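Local coordinates for penicillin-binding protein 2B (Streptococcus pneumoniae, PDB 2WAD) that probably acts as a peptidoglycan transpeptidase, cross-linking the peptides of adjacent glycan strands during peripheral cell-wall synthesis, and binds penicillin, at residues S57-E62 with T219-K224; S236-K241 with D261-S266; A608-S613 with D668-Y673. All coordinates share one frame; numbering follows the deposited sequence.

Contact 1: S57-E62 with T219-K224; sequences SSARGE and TSWDRK
Arg223 reaches across to the carbonyl of Gly61 and grips its one oxygen end-on with two nitrogens: NH1 lies 2.8 Å from Gly61 O and NH2 3.1 Å from the same atom. The oxygen sits in the guanidinium plane; NH2 approaches in the plane of the carbonyl, whereas NH1 is tilted 33° from it. A bend at chi2 (77°) brings the group there, and Asn74 holds NH1 as well. The second kind of contact is arginine on arginine. The two side chains cross at about a right angle with guanidinium planes 80° apart, and Arg60 CD lies over the centre of the other group's face, 3.4 Å from Arg223 CZ. Glu269 takes NE of both arginines, one on each carboxylate oxygen, so the two positive groups are gathered round one anion. Arg223 and Trp221 both rise from strand 215-225, an outer strand of a three-stranded antiparallel sheet in the dimerisation-domain region, and receive the loop between strands 51-55 and 63-64. Apolar packing follows at Trp221: the methyl of Ala59 covers one face of the indole near its rim, CB 3.6 Å from CZ2. A polar atom also nears this ring, Ser58 O approaching obliquely to 3.5 Å from Trp221 CZ3.

Contact 2: S236-K241 with D261-S266; sequences SVSSEK and DRVGTS
Arg262, Ser236 and Ser238 carry most of the meeting between two antiparallel loop segments. The Arg262 chain lies across the Ser238 carbonyl and presses its methylenes on it, CG 3.1 Å from Ser238 O; further out, Arg262 CD stands 3.1 Å from Glu240 N. A bend at chi3 (-83°) then turns the guanidinium aside, with Glu240 CB over one of its faces. The Glu240 carboxylate does not pair with it but bonds to Thr191.

Ser238 bonds through both its backbone N and its hydroxyl. Ser238 N donates to Val263 O at 2.7 Å, while Ser238 OG accepts from Val263 N at 3.0 Å. The side-chain oxygen thus does what the residue's own carbonyl would do in a regular antiparallel pair, and it is also bonded to Gly243 O.

Ser236 anchors the other end. Its carbonyl oxygen, Ser236 O, accepts from Thr265 N at 2.9 Å, and Ser236 N donates to Ser266 OG at 2.8 Å. With chi1 near 48°, Ser236 OG comes 3.1 Å from Thr265 OG1, a hydroxyl-hydroxyl hydrogen bond. Between these anchors Val237 and Gly264 form a single beta bridge, a non-hydrogen-bonded antiparallel pair, which joins the loops flanking helix 249-255 in the dimerisation-domain region. Gly264 N turns away from the bridge to Glu273.

Serine hydroxyls stand in for carbonyl acceptors beyond both sides of the bridge, so the joint is held by backbone and short side-chain hydrogen bonds, with the arginine methylenes packed closely against the Ser238 carbonyl.

Contact 3: A608-S613 with D668-Y673; sequences ATVSIS and DIINLY. Unlike the reference sequence in segment 608-613: Thr609 (reference Leu).
Asn671 ties helix 661-676 to the loop at Thr609 through its amide oxygen. Beyond CB, CG lies anti to the carbonyl carbon (chi1 -78°), and this swings the amide out from the helix toward the loop. Asn671 CG comes 3.9 Å from Thr609 OG1. At the tip, Asn671 OD1 accepts two hydrogen bonds from one residue, from Thr609 N at 3.0 Å and from Thr609 OG1 at 3.1 Å. Both donors approach from the same face of the amide: the N is tilted 27° from the carbonyl plane and the hydroxyl stands well above it. The other tip atom, ND2, bonds to Gly607 O, so the amide spans Gly607 and Thr609, its two ends bonded to different residues, which fixes its rotation. Thr609, a leucine in the reference sequence, also has its hydroxyl bonded to Asn674, one turn further along the helix.

In the transpeptidase domain, this C-terminal helix packs against the six-stranded antiparallel sheet, and the loop leads into its outer strand 613-616. Ile670 packs where helix, sheet and loop meet: it rests on Ala636 and Ala638 of strand 634-638, and its CG2 touches Val610 CG2 at 3.9 Å, the two side chains crossing at about a right angle. Ile612 meets Ile670 tip to tip, with CD1 of the former 4.0 Å from CG2 of the latter.

Contacts 1 and 2 form one neighbourhood, with centres about 10 Å apart, within the dimerisation-domain region. Ser57 OG approaches Asp261 OD1 to 3.2 Å, and Glu273 joins the two more firmly, since its OE1 takes both Arg60 NH2 and Gly264 N. Contact 3 belongs to the transpeptidase domain: its centre lies about 42 Å from that of contact 1 and about 41 Å from that of contact 2, and the nearest atoms are about 21 and 25 Å away, respectively. None of the three lies at Ser386, the residue thought to form the acyl-ester intermediate, or at the zinc site of Asp288, His290 and Asp292. A bound zinc ion lies about 12 Å from the Asn671 side chain, too far for coordination.

Contact 1: S57-E62 with T219-K224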
loop_
_atom_site.group_PDB
_atom_site.type_symbol
_atom_site.label_atom_id
_atom_site.label_comp_id
_atom_site.label_asym_id
_atom_site.label_seq_id
_atom_site.Cartn_x
_atom_site.Cartn_y
_atom_site.Cartn_z
ATOM N N SER A 57 10.622 24.067 -7.759
ATOM C CA SER A 57 10.105 22.720 -8.012
ATOM C C SER A 57 9.925 22.407 -9.496
ATOM O O SER A 57 9.751 23.304 -10.313
ATOM C CB SER A 57 8.743 22.575 -7.328
ATOM O OG SER A 57 8.889 22.571 -5.918
ATOM N N SER A 58 9.944 21.127 -9.846
ATOM C CA SER A 58 9.575 20.714 -11.197
ATOM C C SER A 58 8.315 19.846 -11.213
ATOM O O SER A 58 7.600 19.755 -10.212
ATOM C CB SER A 58 10.735 19.980 -11.867
ATOM O OG SER A 58 11.826 20.853 -12.098
ATOM N N ALA A 59 8.060 19.225 -12.360
ATOM C CA ALA A 59 6.912 18.348 -12.581
ATOM C C ALA A 59 7.162 16.943 -12.047
ATOM O O ALA A 59 8.269 16.426 -12.166
ATOM C CB ALA A 59 6.586 18.280 -14.063
ATOM N N ARG A 60 6.118 16.346 -11.477
ATOM C CA ARG A 60 6.160 15.006 -10.891
ATOM C C ARG A 60 6.170 13.955 -11.992
ATOM O O ARG A 60 5.515 14.129 -13.020
ATOM C CB ARG A 60 4.967 14.785 -9.960
ATOM C CG ARG A 60 5.120 13.583 -9.028
ATOM C CD ARG A 60 3.972 13.469 -8.021
ATOM N NE ARG A 60 4.174 12.394 -7.048
ATOM C CZ ARG A 60 4.937 12.484 -5.968
ATOM N NH1 ARG A 60 5.594 13.616 -5.718
ATOM N NH2 ARG A 60 5.049 11.439 -5.152
ATOM N N GLY A 61 6.954 12.897 -11.802
ATOM C CA GLY A 61 6.880 11.741 -12.683
ATOM C C GLY A 61 5.504 11.098 -12.591
ATOM O O GLY A 61 4.719 11.407 -11.689
ATOM N N GLU A 62 5.199 10.207 -13.528
ATOM C CA GLU A 62 3.865 9.622 -13.596
ATOM C C GLU A 62 3.875 8.108 -13.462
ATOM O O GLU A 62 4.946 7.492 -13.436
ATOM C CB GLU A 62 3.162 10.072 -14.881
ATOM C CG GLU A 62 2.581 11.474 -14.790
ATOM C CD GLU A 62 2.397 12.132 -16.152
ATOM O OE1 GLU A 62 1.591 13.082 -16.284
ATOM O OE2 GLU A 62 3.084 11.709 -17.104
ATOM N N THR A 219 1.793 29.310 -15.337
ATOM C CA THR A 219 1.069 28.044 -15.309
ATOM C C THR A 219 1.648 27.129 -14.242
ATOM O O THR A 219 2.860 27.079 -14.089
ATOM C CB THR A 219 1.217 27.311 -16.653
ATOM O OG1 THR A 219 2.495 26.664 -16.689
ATOM C CG2 THR A 219 1.097 28.282 -17.835
ATOM N N SER A 220 0.786 26.416 -13.520
ATOM C CA SER A 220 1.187 25.442 -12.498
ATOM C C SER A 220 0.663 24.023 -12.818
ATOM O O SER A 220 0.452 23.707 -13.990
ATOM C CB SER A 220 0.686 25.924 -11.134
ATOM O OG SER A 220 1.197 25.137 -10.071
ATOM N N TRP A 221 0.476 23.172 -11.804
ATOM C CA TRP A 221 -0.142 21.840 -11.974
ATOM C C TRP A 221 -1.117 21.423 -10.876
ATOM O O TRP A 221 -0.933 21.728 -9.693
ATOM C CB TRP A 221 0.878 20.693 -12.023
ATOM C CG TRP A 221 1.988 20.868 -12.964
ATOM C CD1 TRP A 221 1.978 20.635 -14.306
ATOM C CD2 TRP A 221 3.309 21.296 -12.633
ATOM N NE1 TRP A 221 3.214 20.917 -14.840
ATOM C CE2 TRP A 221 4.049 21.326 -13.833
ATOM C CE3 TRP A 221 3.935 21.671 -11.440
ATOM C CZ2 TRP A 221 5.390 21.721 -13.874
ATOM C CZ3 TRP A 221 5.266 22.067 -11.482
ATOM C CH2 TRP A 221 5.980 22.087 -12.692
ATOM N N ASP A 222 -2.132 20.672 -11.282
ATOM C CA ASP A 222 -2.824 19.792 -10.359
ATOM C C ASP A 222 -2.394 18.379 -10.734
ATOM O O ASP A 222 -2.019 18.100 -11.873
ATOM C CB ASP A 222 -4.343 19.966 -10.457
ATOM C CG ASP A 222 -4.801 21.343 -9.988
ATOM O OD1 ASP A 222 -4.575 21.671 -8.802
ATOM O OD2 ASP A 222 -5.381 22.095 -10.803
ATOM N N ARG A 223 -2.410 17.494 -9.749
ATOM C CA ARG A 223 -2.159 16.095 -10.010
ATOM C C ARG A 223 -3.514 15.413 -9.934
ATOM O O ARG A 223 -4.193 15.502 -8.907
ATOM C CB ARG A 223 -1.241 15.554 -8.919
ATOM C CG ARG A 223 -1.072 14.048 -8.890
ATOM C CD ARG A 223 -0.125 13.590 -9.988
ATOM N NE ARG A 223 0.611 12.395 -9.601
ATOM C CZ ARG A 223 1.775 12.053 -10.140
ATOM N NH1 ARG A 223 2.321 12.817 -11.071
ATOM N NH2 ARG A 223 2.410 10.965 -9.741
ATOM N N LYS A 224 -3.918 14.739 -11.008
ATOM C CA LYS A 224 -5.130 13.924 -10.927
ATOM C C LYS A 224 -4.974 12.408 -11.134
ATOM O O LYS A 224 -4.127 11.966 -11.900
ATOM C CB LYS A 224 -6.286 14.545 -11.717
ATOM C CG LYS A 224 -6.440 14.099 -13.152
ATOM C CD LYS A 224 -7.815 14.516 -13.645
ATOM C CE LYS A 224 -7.716 15.189 -15.004
ATOM N NZ LYS A 224 -7.257 14.209 -16.027
#

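Contact 2: S236-K241 with D261-S266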
loop_
_atom_site.group_PDB
_atom_site.type_symbol
_atom_site.label_atom_id
_atom_site.label_comp_id
_atom_site.label_asym_id
_atom_site.label_seq_id
_atom_site.Cartn_x
_atom_site.Cartn_y
_atom_site.Cartn_z
ATOM N N SER A 236 -2.294 9.481 -3.005
ATOM C CA SER A 236 -2.474 10.909 -3.273
ATOM C C SER A 236 -1.180 11.713 -3.114
ATOM O O SER A 236 -0.190 11.238 -2.556
ATOM C CB SER A 236 -3.581 11.491 -2.381
ATOM O OG SER A 236 -3.364 11.087 -1.035
ATOM N N VAL A 237 -1.208 12.942 -3.616
ATOM C CA VAL A 237 -0.106 13.878 -3.477
ATOM C C VAL A 237 -0.642 15.120 -2.765
ATOM O O VAL A 237 -1.783 15.528 -2.995
ATOM C CB VAL A 237 0.451 14.279 -4.868
ATOM C CG1 VAL A 237 1.673 15.161 -4.732
ATOM C CG2 VAL A 237 0.825 13.043 -5.651
ATOM N N SER A 238 0.178 15.721 -1.909
ATOM C CA SER A 238 -0.191 16.962 -1.238
ATOM C C SER A 238 -0.416 18.090 -2.242
ATOM O O SER A 238 0.334 18.230 -3.200
ATOM C CB SER A 238 0.905 17.386 -0.265
ATOM O OG SER A 238 1.982 17.965 -0.976
ATOM N N SER A 239 -1.449 18.894 -2.015
ATOM C CA SER A 239 -1.759 20.040 -2.860
ATOM C C SER A 239 -0.737 21.153 -2.655
ATOM O O SER A 239 -0.049 21.209 -1.637
ATOM C CB SER A 239 -3.131 20.583 -2.471
ATOM O OG SER A 239 -3.071 21.128 -1.159
ATOM N N GLU A 240 -0.654 22.047 -3.633
ATOM C CA GLU A 240 0.196 23.243 -3.563
ATOM C C GLU A 240 -0.182 24.156 -2.397
ATOM O O GLU A 240 0.678 24.747 -1.743
ATOM C CB GLU A 240 0.069 24.011 -4.875
ATOM C CG GLU A 240 0.822 25.326 -4.935
ATOM C CD GLU A 240 0.770 25.912 -6.332
ATOM O OE1 GLU A 240 -0.335 25.963 -6.922
ATOM O OE2 GLU A 240 1.841 26.304 -6.844
ATOM N N LYS A 241 -1.488 24.252 -2.168
ATOM C CA LYS A 241 -2.095 24.955 -1.043
ATOM C C LYS A 241 -1.658 24.400 0.315
ATOM O O LYS A 241 -1.187 25.156 1.168
ATOM C CB LYS A 241 -3.620 24.861 -1.172
ATOM C CG LYS A 241 -4.423 25.767 -0.252
ATOM C CD LYS A 241 -4.616 27.155 -0.863
ATOM C CE LYS A 241 -5.690 27.931 -0.119
ATOM N NZ LYS A 241 -5.322 29.367 -0.002
ATOM N N ASP A 261 6.387 22.305 -1.288
ATOM C CA ASP A 261 6.553 21.135 -2.147
ATOM C C ASP A 261 5.344 20.213 -2.166
ATOM O O ASP A 261 4.694 19.997 -1.147
ATOM C CB ASP A 261 7.774 20.323 -1.719
ATOM C CG ASP A 261 9.081 20.986 -2.111
ATOM O OD1 ASP A 261 9.051 22.043 -2.778
ATOM O OD2 ASP A 261 10.145 20.436 -1.758
ATOM N N ARG A 262 5.052 19.667 -3.338
ATOM C CA ARG A 262 4.017 18.652 -3.440
ATOM C C ARG A 262 4.598 17.246 -3.422
ATOM O O ARG A 262 5.395 16.876 -4.279
ATOM C CB ARG A 262 3.120 18.918 -4.642
ATOM C CG ARG A 262 2.394 20.229 -4.456
ATOM C CD ARG A 262 1.259 20.362 -5.422
ATOM N NE ARG A 262 1.757 20.841 -6.701
ATOM C CZ ARG A 262 1.027 20.851 -7.809
ATOM N NH1 ARG A 262 -0.218 20.397 -7.767
ATOM N NH2 ARG A 262 1.539 21.305 -8.948
ATOM N N VAL A 263 4.195 16.489 -2.406
ATOM C CA VAL A 263 4.785 15.203 -2.091
ATOM C C VAL A 263 3.710 14.107 -1.998
ATOM O O VAL A 263 2.517 14.392 -1.843
ATOM C CB VAL A 263 5.600 15.285 -0.780
ATOM C CG1 VAL A 263 6.557 16.476 -0.834
ATOM C CG2 VAL A 263 4.678 15.407 0.424
ATOM N N GLY A 264 4.139 12.858 -2.137
ATOM C CA GLY A 264 3.225 11.730 -2.006
ATOM C C GLY A 264 2.887 11.495 -0.548
ATOM O O GLY A 264 3.778 11.487 0.301
ATOM N N THR A 265 1.601 11.299 -0.262
ATOM C CA THR A 265 1.137 11.128 1.109
ATOM C C THR A 265 0.521 9.758 1.357
ATOM O O THR A 265 0.212 9.421 2.499
ATOM C CB THR A 265 0.061 12.150 1.448
ATOM O OG1 THR A 265 -0.873 12.181 0.365
ATOM C CG2 THR A 265 0.685 13.535 1.610
ATOM N N SER A 266 0.328 8.967 0.308
ATOM C CA SER A 266 -0.193 7.622 0.527
ATOM C C SER A 266 0.201 6.630 -0.583
ATOM O O SER A 266 0.426 7.019 -1.727
ATOM C CB SER A 266 -1.714 7.680 0.688
ATOM O OG SER A 266 -2.313 8.090 -0.528
#

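Contact 3: A608-S613 with D668-Y673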
loop_
_atom_site.group_PDB
_atom_site.type_symbol
_atom_site.label_atom_id
_atom_site.label_comp_id
_atom_site.label_asym_id
_atom_site.label_seq_id
_atom_site.Cartn_x
_atom_site.Cartn_y
_atom_site.Cartn_z
ATOM N N ALA A 608 -9.290 -26.874 -16.299
ATOM C CA ALA A 608 -7.942 -26.299 -16.240
ATOM C C ALA A 608 -7.175 -26.379 -17.562
ATOM O O ALA A 608 -7.027 -27.473 -18.116
ATOM C CB ALA A 608 -7.134 -26.973 -15.141
ATOM N N THR A 609 -6.665 -25.239 -18.042
ATOM C CA THR A 609 -5.935 -25.192 -19.315
ATOM C C THR A 609 -4.429 -25.432 -19.156
ATOM O O THR A 609 -3.723 -25.631 -20.144
ATOM C CB THR A 609 -6.202 -23.887 -20.117
ATOM O OG1 THR A 609 -5.655 -22.750 -19.428
ATOM C CG2 THR A 609 -7.678 -23.664 -20.315
ATOM N N VAL A 610 -3.945 -25.396 -17.913
ATOM C CA VAL A 610 -2.606 -25.859 -17.548
ATOM C C VAL A 610 -2.752 -26.698 -16.287
ATOM O O VAL A 610 -3.761 -26.591 -15.585
ATOM C CB VAL A 610 -1.623 -24.693 -17.199
ATOM C CG1 VAL A 610 -1.135 -23.981 -18.457
ATOM C CG2 VAL A 610 -2.252 -23.729 -16.196
ATOM N N SER A 611 -1.746 -27.522 -16.011
ATOM C CA SER A 611 -1.704 -28.325 -14.799
ATOM C C SER A 611 -1.577 -27.427 -13.562
ATOM O O SER A 611 -0.647 -26.635 -13.456
ATOM C CB SER A 611 -0.524 -29.288 -14.866
ATOM O OG SER A 611 -0.407 -30.007 -13.648
ATOM N N ILE A 612 -2.518 -27.577 -12.637
ATOM C CA ILE A 612 -2.649 -26.767 -11.438
ATOM C C ILE A 612 -2.411 -27.632 -10.198
ATOM O O ILE A 612 -2.943 -28.751 -10.101
ATOM C CB ILE A 612 -4.072 -26.153 -11.360
ATOM C CG1 ILE A 612 -4.281 -25.202 -12.542
ATOM C CG2 ILE A 612 -4.248 -25.413 -10.040
ATOM C CD1 ILE A 612 -5.579 -24.496 -12.560
ATOM N N SER A 613 -1.593 -27.116 -9.280
ATOM C CA SER A 613 -1.384 -27.713 -7.960
ATOM C C SER A 613 -1.905 -26.733 -6.904
ATOM O O SER A 613 -1.869 -25.516 -7.100
ATOM C CB SER A 613 0.105 -27.978 -7.750
ATOM O OG SER A 613 0.616 -28.858 -8.740
ATOM N N ASP A 668 -10.066 -20.314 -12.173
ATOM C CA ASP A 668 -10.515 -19.421 -13.229
ATOM C C ASP A 668 -9.589 -18.211 -13.327
ATOM O O ASP A 668 -9.476 -17.624 -14.405
ATOM C CB ASP A 668 -11.933 -18.923 -12.980
ATOM C CG ASP A 668 -12.994 -19.979 -13.242
ATOM O OD1 ASP A 668 -14.164 -19.683 -12.944
ATOM O OD2 ASP A 668 -12.686 -21.094 -13.703
ATOM N N ILE A 669 -8.989 -17.800 -12.210
ATOM C CA ILE A 669 -7.970 -16.753 -12.277
ATOM C C ILE A 669 -6.740 -17.266 -13.010
ATOM O O ILE A 669 -6.137 -16.537 -13.798
ATOM C CB ILE A 669 -7.551 -16.189 -10.896
ATOM C CG1 ILE A 669 -8.695 -15.384 -10.270
ATOM C CG2 ILE A 669 -6.306 -15.292 -11.026
ATOM C CD1 ILE A 669 -8.560 -15.162 -8.754
ATOM N N ILE A 670 -6.358 -18.512 -12.745
ATOM C CA ILE A 670 -5.220 -19.084 -13.452
ATOM C C ILE A 670 -5.494 -19.182 -14.957
ATOM O O ILE A 670 -4.631 -18.823 -15.765
ATOM C CB ILE A 670 -4.738 -20.412 -12.809
ATOM C CG1 ILE A 670 -4.120 -20.091 -11.437
ATOM C CG2 ILE A 670 -3.682 -21.129 -13.676
ATOM C CD1 ILE A 670 -3.589 -21.272 -10.694
ATOM N N ASN A 671 -6.676 -19.663 -15.339
ATOM C CA ASN A 671 -7.018 -19.781 -16.761
ATOM C C ASN A 671 -7.044 -18.383 -17.369
ATOM O O ASN A 671 -6.609 -18.190 -18.496
ATOM C CB ASN A 671 -8.412 -20.386 -16.965
ATOM C CG ASN A 671 -8.453 -21.884 -16.780
ATOM O OD1 ASN A 671 -7.431 -22.555 -16.841
ATOM N ND2 ASN A 671 -9.664 -22.428 -16.624
ATOM N N LEU A 672 -7.571 -17.401 -16.640
ATOM C CA LEU A 672 -7.632 -16.038 -17.184
ATOM C C LEU A 672 -6.234 -15.560 -17.520
ATOM O O LEU A 672 -5.988 -15.002 -18.590
ATOM C CB LEU A 672 -8.313 -15.062 -16.231
ATOM C CG LEU A 672 -9.846 -15.013 -16.281
ATOM C CD1 LEU A 672 -10.455 -14.336 -15.055
ATOM C CD2 LEU A 672 -10.380 -14.383 -17.583
ATOM N N TYR A 673 -5.306 -15.810 -16.602
ATOM C CA TYR A 673 -3.916 -15.423 -16.813
ATOM C C TYR A 673 -3.244 -16.126 -17.985
ATOM O O TYR A 673 -2.495 -15.495 -18.740
ATOM C CB TYR A 673 -3.081 -15.679 -15.560
ATOM C CG TYR A 673 -1.701 -15.079 -15.678
ATOM C CD1 TYR A 673 -1.526 -13.699 -15.718
ATOM C CD2 TYR A 673 -0.574 -15.885 -15.773
ATOM C CE1 TYR A 673 -0.253 -13.135 -15.846
ATOM C CE2 TYR A 673 0.691 -15.337 -15.865
ATOM C CZ TYR A 673 0.846 -13.960 -15.901
ATOM O OH TYR A 673 2.097 -13.413 -16.022
#